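Local coordinates for Asp/Glu-specific dipeptidyl-peptidase (Flavobacterium psychrophilum, PDB 5JXF), which removes dipeptides from the N-terminus of oligopeptides as an S46-family serine peptidase strictly specific for aspartate or glutamate at P1, at residues 502-507 and 511-516; 419-424 and 452-457; 456-461 and 498-503; 438-443 and 520-525. One frame throughout, in Å; residues are numbered along the deposited sequence.

Contact 1: 502-507 and 511-516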
loop_
_atom_site.group_PDB
_atom_site.type_symbol
_atom_site.label_atom_id
_atom_site.label_comp_id
_atom_site.label_asym_id
_atom_site.label_seq_id
_atom_site.Cartn_x
_atom_site.Cartn_y
_atom_site.Cartn_z
ATOM N N LYS A 502 -12.385 9.295 -43.376
ATOM C CA LYS A 502 -11.803 9.003 -44.663
ATOM C C LYS A 502 -10.483 9.723 -44.842
ATOM O O LYS A 502 -10.085 10.070 -45.956
ATOM C CB LYS A 502 -12.810 9.354 -45.761
ATOM C CG LYS A 502 -13.362 8.019 -46.478
ATOM C CD LYS A 502 -12.236 7.456 -47.282
ATOM C CE LYS A 502 -12.804 6.429 -48.321
ATOM N NZ LYS A 502 -11.602 6.251 -49.207
ATOM N N SER A 503 -9.823 9.953 -43.711
ATOM C CA SER A 503 -8.376 10.010 -43.723
ATOM C C SER A 503 -7.971 8.632 -44.178
ATOM O O SER A 503 -8.597 7.632 -43.817
ATOM C CB SER A 503 -7.763 10.330 -42.361
ATOM O OG SER A 503 -6.366 10.072 -42.368
ATOM N N LYS A 504 -6.925 8.590 -44.983
ATOM C CA LYS A 504 -6.507 7.364 -45.625
ATOM C C LYS A 504 -5.288 6.853 -44.836
ATOM O O LYS A 504 -4.560 5.950 -45.247
ATOM C CB LYS A 504 -6.288 7.649 -47.129
ATOM C CG LYS A 504 -5.379 6.721 -47.921
ATOM C CD LYS A 504 -5.850 6.487 -49.376
ATOM C CE LYS A 504 -6.608 7.646 -49.981
ATOM N NZ LYS A 504 -7.316 7.195 -51.211
ATOM N N LEU A 505 -5.125 7.423 -43.642
ATOM C CA LEU A 505 -4.082 7.012 -42.709
ATOM C C LEU A 505 -4.601 5.936 -41.753
ATOM O O LEU A 505 -3.813 5.286 -41.062
ATOM C CB LEU A 505 -3.560 8.217 -41.917
ATOM C CG LEU A 505 -2.928 9.356 -42.732
ATOM C CD1 LEU A 505 -2.207 10.375 -41.852
ATOM C CD2 LEU A 505 -1.990 8.815 -43.799
ATOM N N VAL A 506 -5.921 5.743 -41.717
ATOM C CA VAL A 506 -6.515 4.721 -40.851
ATOM C C VAL A 506 -6.165 3.300 -41.301
ATOM O O VAL A 506 -6.017 2.406 -40.478
ATOM C CB VAL A 506 -8.067 4.852 -40.771
ATOM C CG1 VAL A 506 -8.469 6.184 -40.151
ATOM C CG2 VAL A 506 -8.710 4.671 -42.143
ATOM N N ASP A 507 -6.008 3.107 -42.608
ATOM C CA ASP A 507 -5.867 1.773 -43.187
ATOM C C ASP A 507 -4.581 1.656 -44.018
ATOM O O ASP A 507 -4.144 2.626 -44.639
ATOM C CB ASP A 507 -7.110 1.462 -44.029
ATOM C CG ASP A 507 -7.024 0.136 -44.754
ATOM O OD1 ASP A 507 -6.262 -0.749 -44.313
ATOM O OD2 ASP A 507 -7.752 -0.029 -45.757
ATOM N N PHE A 511 -3.345 3.775 -46.925
ATOM C CA PHE A 511 -2.055 4.475 -46.839
ATOM C C PHE A 511 -1.139 4.294 -48.056
ATOM O O PHE A 511 -0.487 5.251 -48.476
ATOM C CB PHE A 511 -1.303 4.041 -45.577
ATOM C CG PHE A 511 0.053 4.693 -45.413
ATOM C CD1 PHE A 511 0.165 6.007 -44.998
ATOM C CD2 PHE A 511 1.217 3.979 -45.667
ATOM C CE1 PHE A 511 1.411 6.591 -44.845
ATOM C CE2 PHE A 511 2.462 4.560 -45.513
ATOM C CZ PHE A 511 2.558 5.862 -45.101
ATOM N N LYS A 512 -1.085 3.083 -48.614
ATOM C CA LYS A 512 -0.279 2.817 -49.813
ATOM C C LYS A 512 -0.789 3.605 -51.034
ATOM O O LYS A 512 0.002 4.088 -51.857
ATOM C CB LYS A 512 -0.272 1.318 -50.141
ATOM C CG LYS A 512 0.566 0.426 -49.225
ATOM C CD LYS A 512 0.392 -1.036 -49.643
ATOM C CE LYS A 512 1.212 -1.995 -48.801
ATOM N NZ LYS A 512 0.912 -3.418 -49.148
ATOM N N ALA A 513 -2.110 3.721 -51.148
ATOM C CA ALA A 513 -2.736 4.389 -52.285
ATOM C C ALA A 513 -2.445 5.884 -52.265
ATOM O O ALA A 513 -2.270 6.510 -53.315
ATOM C CB ALA A 513 -4.244 4.139 -52.286
ATOM N N LEU A 514 -2.399 6.447 -51.060
ATOM C CA LEU A 514 -2.108 7.860 -50.878
ATOM C C LEU A 514 -0.695 8.191 -51.358
ATOM O O LEU A 514 -0.446 9.281 -51.869
ATOM C CB LEU A 514 -2.271 8.246 -49.408
ATOM C CG LEU A 514 -2.258 9.727 -49.026
ATOM C CD1 LEU A 514 -3.478 10.449 -49.590
ATOM C CD2 LEU A 514 -2.191 9.867 -47.513
ATOM N N LEU A 515 0.216 7.232 -51.204
ATOM C CA LEU A 515 1.630 7.433 -51.517
ATOM C C LEU A 515 2.035 6.731 -52.819
ATOM O O LEU A 515 3.218 6.495 -53.077
ATOM C CB LEU A 515 2.500 6.949 -50.352
ATOM C CG LEU A 515 2.603 7.855 -49.117
ATOM C CD1 LEU A 515 1.256 8.145 -48.458
ATOM C CD2 LEU A 515 3.561 7.251 -48.102
ATOM N N SER A 516 1.040 6.405 -53.635
ATOM C CA SER A 516 1.267 5.719 -54.896
ATOM C C SER A 516 1.465 6.732 -56.018
ATOM O O SER A 516 0.565 7.519 -56.312
ATOM C CB SER A 516 0.092 4.790 -55.211
ATOM O OG SER A 516 0.416 3.874 -56.239
#
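F511 meets the 502-507 loop with both backbone and ring. Its N-H points at D507 O, 2.7 Å away and nearly straight (N-H...O 171°), a first-turn bond of helix 508-514. D507 is the N-cap of that helix, an aspartate suited to the place because OD1 can accept from a backbone N-H of the first turn, here weakly from A509. The F511 ring reaches L505 edge first: CD2 of L505 lies in the ring plane, 3.7 Å from CD1 of F511, while CD1 of L515 sits above one ring face near the rim. A513 adds a small methyl, its CB 4.1 Å from CD of K504. L514 takes the aliphatic part of K504, whose CG is 3.8 Å from CB of L514; bends at chi2 (144°) and chi3 (30°) carry CG past L514 CB and CD on toward the methyl of A513. With an alanine at K504, L514 CB and A513 CB would probably lose their cover on this side and a gap would open beside the helix. L514 also uses its branch methyl CD2, 3.9 Å from CD2 of L505; two buried leucines suit this apolar meeting. Helix 508-514 and its preceding loop pack against three helices: 417-435, where L425 touches L505, 437-450, which meets F511 through L447 and I448, and 519-528, whose K525 and I526 touch L514.

Contact 2: 419-424 and 452-457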
loop_
_atom_site.group_PDB
_atom_site.type_symbol
_atom_site.label_atom_id
_atom_site.label_comp_id
_atom_site.label_asym_id
_atom_site.label_seq_id
_atom_site.Cartn_x
_atom_site.Cartn_y
_atom_site.Cartn_z
ATOM N N LEU A 419 -2.146 10.848 -35.797
ATOM C CA LEU A 419 -1.377 12.086 -35.835
ATOM C C LEU A 419 0.102 11.760 -36.006
ATOM O O LEU A 419 0.854 12.497 -36.650
ATOM C CB LEU A 419 -1.591 12.893 -34.557
ATOM C CG LEU A 419 -3.035 13.239 -34.162
ATOM C CD1 LEU A 419 -3.041 14.125 -32.934
ATOM C CD2 LEU A 419 -3.767 13.915 -35.314
ATOM N N SER A 420 0.502 10.643 -35.409
ATOM C CA SER A 420 1.864 10.160 -35.483
ATOM C C SER A 420 2.251 9.861 -36.927
ATOM O O SER A 420 3.308 10.295 -37.399
ATOM C CB SER A 420 2.024 8.914 -34.614
ATOM O OG SER A 420 3.347 8.425 -34.676
ATOM N N LEU A 421 1.390 9.133 -37.632
ATOM C CA LEU A 421 1.685 8.769 -39.012
ATOM C C LEU A 421 1.645 10.007 -39.904
ATOM O O LEU A 421 2.452 10.150 -40.831
ATOM C CB LEU A 421 0.711 7.708 -39.524
ATOM C CG LEU A 421 0.992 7.270 -40.967
ATOM C CD1 LEU A 421 2.360 6.612 -41.080
ATOM C CD2 LEU A 421 -0.100 6.351 -41.501
ATOM N N GLY A 422 0.711 10.903 -39.610
ATOM C CA GLY A 422 0.594 12.151 -40.339
ATOM C C GLY A 422 1.843 12.997 -40.202
ATOM O O GLY A 422 2.324 13.564 -41.179
ATOM N N TYR A 423 2.379 13.073 -38.989
ATOM C CA TYR A 423 3.581 13.863 -38.745
ATOM C C TYR A 423 4.829 13.295 -39.435
ATOM O O TYR A 423 5.798 14.025 -39.674
ATOM C CB TYR A 423 3.839 13.984 -37.245
ATOM C CG TYR A 423 5.057 14.815 -36.913
ATOM C CD1 TYR A 423 5.098 16.169 -37.208
ATOM C CD2 TYR A 423 6.175 14.241 -36.328
ATOM C CE1 TYR A 423 6.210 16.931 -36.913
ATOM C CE2 TYR A 423 7.286 14.993 -36.028
ATOM C CZ TYR A 423 7.298 16.338 -36.321
ATOM O OH TYR A 423 8.409 17.094 -36.023
ATOM N N LYS A 424 4.821 12.000 -39.746
ATOM C CA LYS A 424 5.939 11.423 -40.490
ATOM C C LYS A 424 5.859 11.819 -41.960
ATOM O O LYS A 424 6.883 11.983 -42.616
ATOM C CB LYS A 424 5.976 9.905 -40.354
ATOM C CG LYS A 424 6.332 9.421 -38.963
ATOM C CD LYS A 424 6.488 7.920 -38.947
ATOM C CE LYS A 424 6.590 7.380 -37.532
ATOM N NZ LYS A 424 6.819 5.916 -37.604
ATOM N N ALA A 452 4.134 -1.436 -42.026
ATOM C CA ALA A 452 3.529 -2.760 -42.021
ATOM C C ALA A 452 3.050 -3.114 -40.617
ATOM O O ALA A 452 1.849 -3.201 -40.354
ATOM C CB ALA A 452 4.519 -3.805 -42.528
ATOM N N ASP A 453 4.002 -3.295 -39.708
ATOM C CA ASP A 453 3.670 -3.654 -38.334
ATOM C C ASP A 453 2.937 -2.525 -37.593
ATOM O O ASP A 453 2.295 -2.772 -36.570
ATOM C CB ASP A 453 4.935 -4.089 -37.573
ATOM C CG ASP A 453 5.698 -5.203 -38.295
ATOM O OD1 ASP A 453 5.343 -5.531 -39.448
ATOM O OD2 ASP A 453 6.638 -5.775 -37.700
ATOM N N PHE A 454 3.026 -1.297 -38.103
ATOM C CA PHE A 454 2.267 -0.194 -37.525
ATOM C C PHE A 454 0.771 -0.482 -37.609
ATOM O O PHE A 454 0.038 -0.312 -36.630
ATOM C CB PHE A 454 2.590 1.130 -38.230
ATOM C CG PHE A 454 1.720 2.290 -37.789
ATOM C CD1 PHE A 454 2.090 3.087 -36.716
ATOM C CD2 PHE A 454 0.529 2.590 -38.452
ATOM C CE1 PHE A 454 1.290 4.159 -36.314
ATOM C CE2 PHE A 454 -0.267 3.653 -38.049
ATOM C CZ PHE A 454 0.115 4.435 -36.983
ATOM N N PHE A 455 0.327 -0.915 -38.786
ATOM C CA PHE A 455 -1.086 -1.200 -39.013
ATOM C C PHE A 455 -1.521 -2.560 -38.471
ATOM O O PHE A 455 -2.713 -2.771 -38.243
ATOM C CB PHE A 455 -1.415 -1.109 -40.505
ATOM C CG PHE A 455 -1.495 0.293 -41.010
ATOM C CD1 PHE A 455 -2.608 1.076 -40.742
ATOM C CD2 PHE A 455 -0.448 0.842 -41.733
ATOM C CE1 PHE A 455 -2.684 2.378 -41.195
ATOM C CE2 PHE A 455 -0.512 2.147 -42.195
ATOM C CZ PHE A 455 -1.633 2.919 -41.924
ATOM N N LYS A 456 -0.569 -3.475 -38.275
ATOM C CA LYS A 456 -0.870 -4.740 -37.609
ATOM C C LYS A 456 -1.316 -4.463 -36.174
ATOM O O LYS A 456 -2.160 -5.167 -35.636
ATOM C CB LYS A 456 0.341 -5.693 -37.630
ATOM C CG LYS A 456 0.147 -6.991 -36.811
ATOM C CD LYS A 456 1.184 -8.080 -37.138
ATOM C CE LYS A 456 2.610 -7.713 -36.717
ATOM N NZ LYS A 456 2.839 -7.659 -35.241
ATOM N N ASP A 457 -0.756 -3.416 -35.573
ATOM C CA ASP A 457 -0.997 -3.099 -34.169
ATOM C C ASP A 457 -1.921 -1.888 -34.017
ATOM O O ASP A 457 -2.250 -1.472 -32.903
ATOM C CB ASP A 457 0.330 -2.845 -33.444
ATOM C CG ASP A 457 1.323 -3.990 -33.617
ATOM O OD1 ASP A 457 0.888 -5.122 -33.916
ATOM O OD2 ASP A 457 2.543 -3.766 -33.446
#
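F454 carries its CG anti to the backbone N (chi1 173°), which sends its ring out from helix 452-456 toward L421, itself reaching across from helix 417-435. F455, next in sequence, turns the other way, its CG anti to the carbonyl carbon (chi1 -75°), and this swings its ring round to the same leucine. The two aromatic groups divide L421 between them. CZ of F454, the far end of its ring, comes to 4.2 Å from CB of L421, close to the leucine's backbone, while CZ of F455 lies 3.8 Å from the branch methyl CD2 of L421, the two side chains crossing at about a right angle. The phenylalanines also support each other: CD2 of F454 stands 3.8 Å above the F455 ring, over its centre, and CD2 of F455 lies in the plane of the F454 ring, at its edge.

This is side-chain packing between two helices of an all-helical part of the chain, the long helix 417-435 and the short helix 452-456, whose nearest CA atoms, those of L421 and F454, are still 9.1 Å apart. Phenylalanines are long enough to meet, part-way across this gap, a leucine coming from the other helix, and a branched leucine offers separate carbons to two rings. Helix 508-514 closes in as well, with F511 touching both L421 and F455, while the ring of Y508 meets that of F455 with planes about 25° apart. L505, from the loop before that helix, also reaches L421.

Contact 3: 456-461 and 498-503. Unlike the reference sequence in segment 456-461: S460 (reference Ala).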
loop_
_atom_site.group_PDB
_atom_site.type_symbol
_atom_site.label_atom_id
_atom_site.label_comp_id
_atom_site.label_asym_id
_atom_site.label_seq_id
_atom_site.Cartn_x
_atom_site.Cartn_y
_atom_site.Cartn_z
ATOM N N LYS A 456 -0.569 -3.475 -38.275
ATOM C CA LYS A 456 -0.870 -4.740 -37.609
ATOM C C LYS A 456 -1.316 -4.463 -36.174
ATOM O O LYS A 456 -2.160 -5.167 -35.636
ATOM C CB LYS A 456 0.341 -5.693 -37.630
ATOM C CG LYS A 456 0.147 -6.991 -36.811
ATOM C CD LYS A 456 1.184 -8.080 -37.138
ATOM C CE LYS A 456 2.610 -7.713 -36.717
ATOM N NZ LYS A 456 2.839 -7.659 -35.241
ATOM N N ASP A 457 -0.756 -3.416 -35.573
ATOM C CA ASP A 457 -0.997 -3.099 -34.169
ATOM C C ASP A 457 -1.921 -1.888 -34.017
ATOM O O ASP A 457 -2.250 -1.472 -32.903
ATOM C CB ASP A 457 0.330 -2.845 -33.444
ATOM C CG ASP A 457 1.323 -3.990 -33.617
ATOM O OD1 ASP A 457 0.888 -5.122 -33.916
ATOM O OD2 ASP A 457 2.543 -3.766 -33.446
ATOM N N PHE A 458 -2.336 -1.323 -35.146
ATOM C CA PHE A 458 -3.189 -0.146 -35.127
ATOM C C PHE A 458 -4.659 -0.534 -35.081
ATOM O O PHE A 458 -5.135 -1.329 -35.894
ATOM C CB PHE A 458 -2.929 0.744 -36.345
ATOM C CG PHE A 458 -3.823 1.952 -36.412
ATOM C CD1 PHE A 458 -3.572 3.061 -35.622
ATOM C CD2 PHE A 458 -4.924 1.976 -37.259
ATOM C CE1 PHE A 458 -4.395 4.176 -35.679
ATOM C CE2 PHE A 458 -5.750 3.086 -37.319
ATOM C CZ PHE A 458 -5.485 4.187 -36.530
ATOM N N ASN A 459 -5.374 0.038 -34.124
ATOM C CA ASN A 459 -6.807 -0.167 -34.041
ATOM C C ASN A 459 -7.501 1.178 -34.192
ATOM O O ASN A 459 -7.379 2.040 -33.321
ATOM C CB ASN A 459 -7.185 -0.839 -32.719
ATOM C CG ASN A 459 -8.623 -1.333 -32.703
ATOM O OD1 ASN A 459 -9.550 -0.572 -32.430
ATOM N ND2 ASN A 459 -8.810 -2.615 -32.999
ATOM N N SER A 460 -8.192 1.361 -35.314
ATOM C CA SER A 460 -8.889 2.609 -35.610
ATOM C C SER A 460 -9.830 3.043 -34.481
ATOM O O SER A 460 -9.808 4.202 -34.066
ATOM C CB SER A 460 -9.667 2.472 -36.922
ATOM O OG SER A 460 -10.798 3.321 -36.944
ATOM N N THR A 461 -10.639 2.108 -33.982
ATOM C CA THR A 461 -11.574 2.392 -32.889
ATOM C C THR A 461 -10.861 2.950 -31.654
ATOM O O THR A 461 -11.269 3.975 -31.109
ATOM C CB THR A 461 -12.366 1.134 -32.486
ATOM O OG1 THR A 461 -12.983 0.565 -33.647
ATOM C CG2 THR A 461 -13.436 1.482 -31.462
ATOM N N SER A 498 -14.909 11.223 -36.657
ATOM C CA SER A 498 -14.543 10.825 -37.999
ATOM C C SER A 498 -13.755 11.908 -38.757
ATOM O O SER A 498 -14.264 12.511 -39.695
ATOM C CB SER A 498 -15.804 10.444 -38.780
ATOM N N ILE A 499 -12.532 12.179 -38.304
ATOM C CA ILE A 499 -11.438 12.542 -39.204
ATOM C C ILE A 499 -10.816 11.181 -39.519
ATOM O O ILE A 499 -9.998 11.033 -40.419
ATOM C CB ILE A 499 -10.399 13.509 -38.578
ATOM C CG1 ILE A 499 -11.080 14.674 -37.864
ATOM C CG2 ILE A 499 -9.454 14.060 -39.633
ATOM C CD1 ILE A 499 -10.096 15.699 -37.303
ATOM N N TYR A 500 -11.235 10.186 -38.736
ATOM C CA TYR A 500 -10.966 8.773 -38.998
ATOM C C TYR A 500 -11.988 8.270 -40.014
ATOM O O TYR A 500 -11.990 7.095 -40.385
ATOM C CB TYR A 500 -11.027 7.961 -37.697
ATOM C CG TYR A 500 -9.864 8.256 -36.773
ATOM C CD1 TYR A 500 -9.842 9.424 -36.023
ATOM C CD2 TYR A 500 -8.805 7.368 -36.635
ATOM C CE1 TYR A 500 -8.793 9.718 -35.186
ATOM C CE2 TYR A 500 -7.743 7.651 -35.788
ATOM C CZ TYR A 500 -7.741 8.832 -35.067
ATOM O OH TYR A 500 -6.696 9.139 -34.216
ATOM N N SER A 501 -12.854 9.189 -40.449
ATOM C CA SER A 501 -13.822 8.951 -41.519
ATOM C C SER A 501 -13.143 8.416 -42.745
ATOM O O SER A 501 -13.299 7.258 -43.116
ATOM C CB SER A 501 -14.548 10.240 -41.903
ATOM O OG SER A 501 -13.653 11.342 -41.917
ATOM N N LYS A 502 -12.385 9.295 -43.376
ATOM C CA LYS A 502 -11.803 9.003 -44.663
ATOM C C LYS A 502 -10.483 9.723 -44.842
ATOM O O LYS A 502 -10.085 10.070 -45.956
ATOM C CB LYS A 502 -12.810 9.354 -45.761
ATOM C CG LYS A 502 -13.362 8.019 -46.478
ATOM C CD LYS A 502 -12.236 7.456 -47.282
ATOM C CE LYS A 502 -12.804 6.429 -48.321
ATOM N NZ LYS A 502 -11.602 6.251 -49.207
ATOM N N SER A 503 -9.823 9.953 -43.711
ATOM C CA SER A 503 -8.376 10.010 -43.723
ATOM C C SER A 503 -7.971 8.632 -44.178
ATOM O O SER A 503 -8.597 7.632 -43.817
ATOM C CB SER A 503 -7.763 10.330 -42.361
ATOM O OG SER A 503 -6.366 10.072 -42.368
#
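A buried, apolar meeting of two aromatic rings joins the link between helices 452-456 and 460-477 to the long loop that runs from helix 460-477 to helix 508-514. F458 and Y500 approach rim to rim: CZ of F458 is 4.2 Å from CE2 of Y500, and each of these atoms lies near the plane of the other ring, so neither ring presents a face here. Y500 has its CG anti to the carbonyl carbon (chi1 -70°), which turns the ring toward the start of helix 460-477; there its CD2 comes to 4.2 Å from the backbone O of S460. That helix is capped at N459, whose OD1 accepts from the N-H of V462, a common use of asparagine at an N-cap. Helix 417-435 adds E417 against F458 and L418 against Y500. Phenylalanine suits a largely buried place that asks for no hydrogen-bonding group from the ring's end, whereas tyrosine also brings a hydroxyl, and Y500 OH is hydrogen-bonded to D463 OD2 in the first turns of helix 460-477. The chemistry therefore divides in two: the edge contact is non-directional, whereas the hydroxyl's bond to D463 is directional and probably helps fix the position of the ring's end.

Contact 4: 438-443 and 520-525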
loop_
_atom_site.group_PDB
_atom_site.type_symbol
_atom_site.label_atom_id
_atom_site.label_comp_id
_atom_site.label_asym_id
_atom_site.label_seq_id
_atom_site.Cartn_x
_atom_site.Cartn_y
_atom_site.Cartn_z
ATOM N N GLN A 438 14.520 12.043 -55.521
ATOM C CA GLN A 438 14.941 10.651 -55.391
ATOM C C GLN A 438 15.046 10.263 -53.919
ATOM O O GLN A 438 14.742 9.133 -53.543
ATOM C CB GLN A 438 16.273 10.399 -56.105
ATOM C CG GLN A 438 16.439 8.953 -56.566
ATOM C CD GLN A 438 17.838 8.637 -57.080
ATOM O OE1 GLN A 438 18.819 9.287 -56.710
ATOM N NE2 GLN A 438 17.933 7.629 -57.939
ATOM N N ALA A 439 15.485 11.213 -53.099
ATOM C CA ALA A 439 15.554 11.018 -51.662
ATOM C C ALA A 439 14.146 10.862 -51.084
ATOM O O ALA A 439 13.917 10.045 -50.189
ATOM C CB ALA A 439 16.278 12.176 -51.005
ATOM N N PHE A 440 13.210 11.650 -51.611
ATOM C CA PHE A 440 11.808 11.565 -51.213
ATOM C C PHE A 440 11.266 10.155 -51.413
ATOM O O PHE A 440 10.779 9.518 -50.475
ATOM C CB PHE A 440 10.960 12.574 -52.005
ATOM C CG PHE A 440 9.479 12.434 -51.780
ATOM C CD1 PHE A 440 8.867 13.056 -50.703
ATOM C CD2 PHE A 440 8.695 11.680 -52.644
ATOM C CE1 PHE A 440 7.502 12.921 -50.490
ATOM C CE2 PHE A 440 7.333 11.542 -52.434
ATOM C CZ PHE A 440 6.736 12.167 -51.359
ATOM N N ASN A 441 11.358 9.677 -52.648
ATOM C CA ASN A 441 10.823 8.376 -53.008
ATOM C C ASN A 441 11.565 7.218 -52.352
ATOM O O ASN A 441 10.998 6.141 -52.177
ATOM C CB ASN A 441 10.838 8.207 -54.523
ATOM C CG ASN A 441 9.865 9.135 -55.222
ATOM O OD1 ASN A 441 8.727 9.320 -54.776
ATOM N ND2 ASN A 441 10.306 9.725 -56.330
ATOM N N ASP A 442 12.827 7.430 -51.993
ATOM C CA ASP A 442 13.571 6.411 -51.264
ATOM C C ASP A 442 13.010 6.270 -49.849
ATOM O O ASP A 442 12.685 5.164 -49.397
ATOM C CB ASP A 442 15.067 6.746 -51.224
ATOM C CG ASP A 442 15.817 6.207 -52.434
ATOM O OD1 ASP A 442 15.440 5.125 -52.932
ATOM O OD2 ASP A 442 16.774 6.866 -52.892
ATOM N N ARG A 443 12.879 7.399 -49.160
ATOM C CA ARG A 443 12.395 7.389 -47.787
ATOM C C ARG A 443 10.879 7.208 -47.711
ATOM O O ARG A 443 10.352 6.812 -46.668
ATOM C CB ARG A 443 12.827 8.666 -47.069
ATOM C CG ARG A 443 14.333 8.742 -46.891
ATOM C CD ARG A 443 14.769 9.953 -46.088
ATOM N NE ARG A 443 16.227 10.027 -45.996
ATOM C CZ ARG A 443 16.897 11.044 -45.462
ATOM N NH1 ARG A 443 16.243 12.087 -44.962
ATOM N NH2 ARG A 443 18.226 11.020 -45.431
ATOM N N LYS A 520 5.692 14.573 -56.600
ATOM C CA LYS A 520 4.651 15.592 -56.479
ATOM C C LYS A 520 3.308 14.888 -56.256
ATOM O O LYS A 520 3.240 14.058 -55.377
ATOM C CB LYS A 520 4.629 16.504 -57.706
ATOM C CG LYS A 520 5.699 17.591 -57.665
ATOM N N ALA A 521 2.263 15.204 -57.027
ATOM C CA ALA A 521 0.951 14.508 -56.977
ATOM C C ALA A 521 0.626 13.780 -55.654
ATOM O O ALA A 521 -0.373 14.077 -54.996
ATOM C CB ALA A 521 0.852 13.520 -58.137
ATOM N N VAL A 522 1.488 12.822 -55.296
ATOM C CA VAL A 522 1.538 12.194 -53.968
ATOM C C VAL A 522 1.602 13.256 -52.875
ATOM O O VAL A 522 0.877 13.176 -51.890
ATOM C CB VAL A 522 2.775 11.251 -53.824
ATOM C CG1 VAL A 522 3.158 11.077 -52.356
ATOM C CG2 VAL A 522 2.524 9.907 -54.487
ATOM N N LEU A 523 2.463 14.255 -53.056
ATOM C CA LEU A 523 2.586 15.343 -52.079
ATOM C C LEU A 523 1.347 16.234 -52.017
ATOM O O LEU A 523 1.085 16.878 -50.997
ATOM C CB LEU A 523 3.821 16.212 -52.364
ATOM C CG LEU A 523 5.160 15.681 -51.848
ATOM C CD1 LEU A 523 6.313 16.610 -52.239
ATOM C CD2 LEU A 523 5.096 15.473 -50.339
ATOM N N LYS A 524 0.586 16.273 -53.106
ATOM C CA LYS A 524 -0.667 17.016 -53.110
ATOM C C LYS A 524 -1.850 16.110 -52.760
ATOM O O LYS A 524 -2.853 16.584 -52.226
ATOM C CB LYS A 524 -0.885 17.706 -54.456
ATOM C CG LYS A 524 0.347 18.470 -54.943
ATOM C CD LYS A 524 0.781 19.522 -53.920
ATOM C CE LYS A 524 2.149 20.104 -54.244
ATOM N NZ LYS A 524 2.850 20.597 -53.022
ATOM N N LYS A 525 -1.730 14.816 -53.054
ATOM C CA LYS A 525 -2.691 13.848 -52.546
ATOM C C LYS A 525 -2.710 13.926 -51.020
ATOM O O LYS A 525 -3.769 14.003 -50.397
ATOM C CB LYS A 525 -2.349 12.425 -53.003
ATOM C CG LYS A 525 -2.823 12.051 -54.407
ATOM C CD LYS A 525 -2.852 10.529 -54.611
ATOM C CE LYS A 525 -1.494 9.964 -54.999
ATOM N NZ LYS A 525 -1.567 8.515 -55.372
#
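F440 drives the far end of its ring between V522 and L523. The closest approach is to the leucine, with CD2 of L523 3.5 Å from CE1 of F440, and CG of L523 follows at 3.9 Å from the same CE1; the two side chains, reaching out from facing helices, pass alongside one another. V522 arrives differently: its CG1 lies in the plane of the ring, at the edge, 3.9 Å from CZ of F440. Two torsions bring these groups together, F440 having CG anti to the backbone N (chi1 173°) and L523 having CG anti to the carbonyl carbon (chi1 -82°). A phenylalanine suits this seam because its flat ring is long enough to cross from helix 437-450 to helix 519-528, while branched V522 and L523 supply methyls to the end of the ring. Were F440 replaced by an alanine, V522 CG1 and L523 CD2 would probably lose their partner and a gap would open between the helices. A519, at the start of helix 519-528, also touches F440, and N441 beside it; farther out, F432 of helix 417-435 packs on L523. Helix 437-450 thus lies against helix 519-528 through F440, and against helix 417-435 through A439 and R443, which touch V431.

How the contacts relate
The four contacts lie on the same side of the chain's centre, their own centres about 22 to 34 Å from it, and away from the annotated catalytic and dipeptide-binding residues. Contact 1 touches each of the others. Its centre is about 11 Å from that of contact 2, where CE1 of F455 packs on L505 O, and about 10 Å from that of contact 3, where CE2 of F458 reaches V506 O. K525 of contact 4 probably donates from NZ to A513 O in the last turn of helix 508-514 and to S516 O just beyond it, the centres being about 14 Å apart. Contacts 2 and 3 share K456 and D457. Contact 4 stays about 7 Å from contact 2 and about 9 Å from contact 3 at nearest atoms.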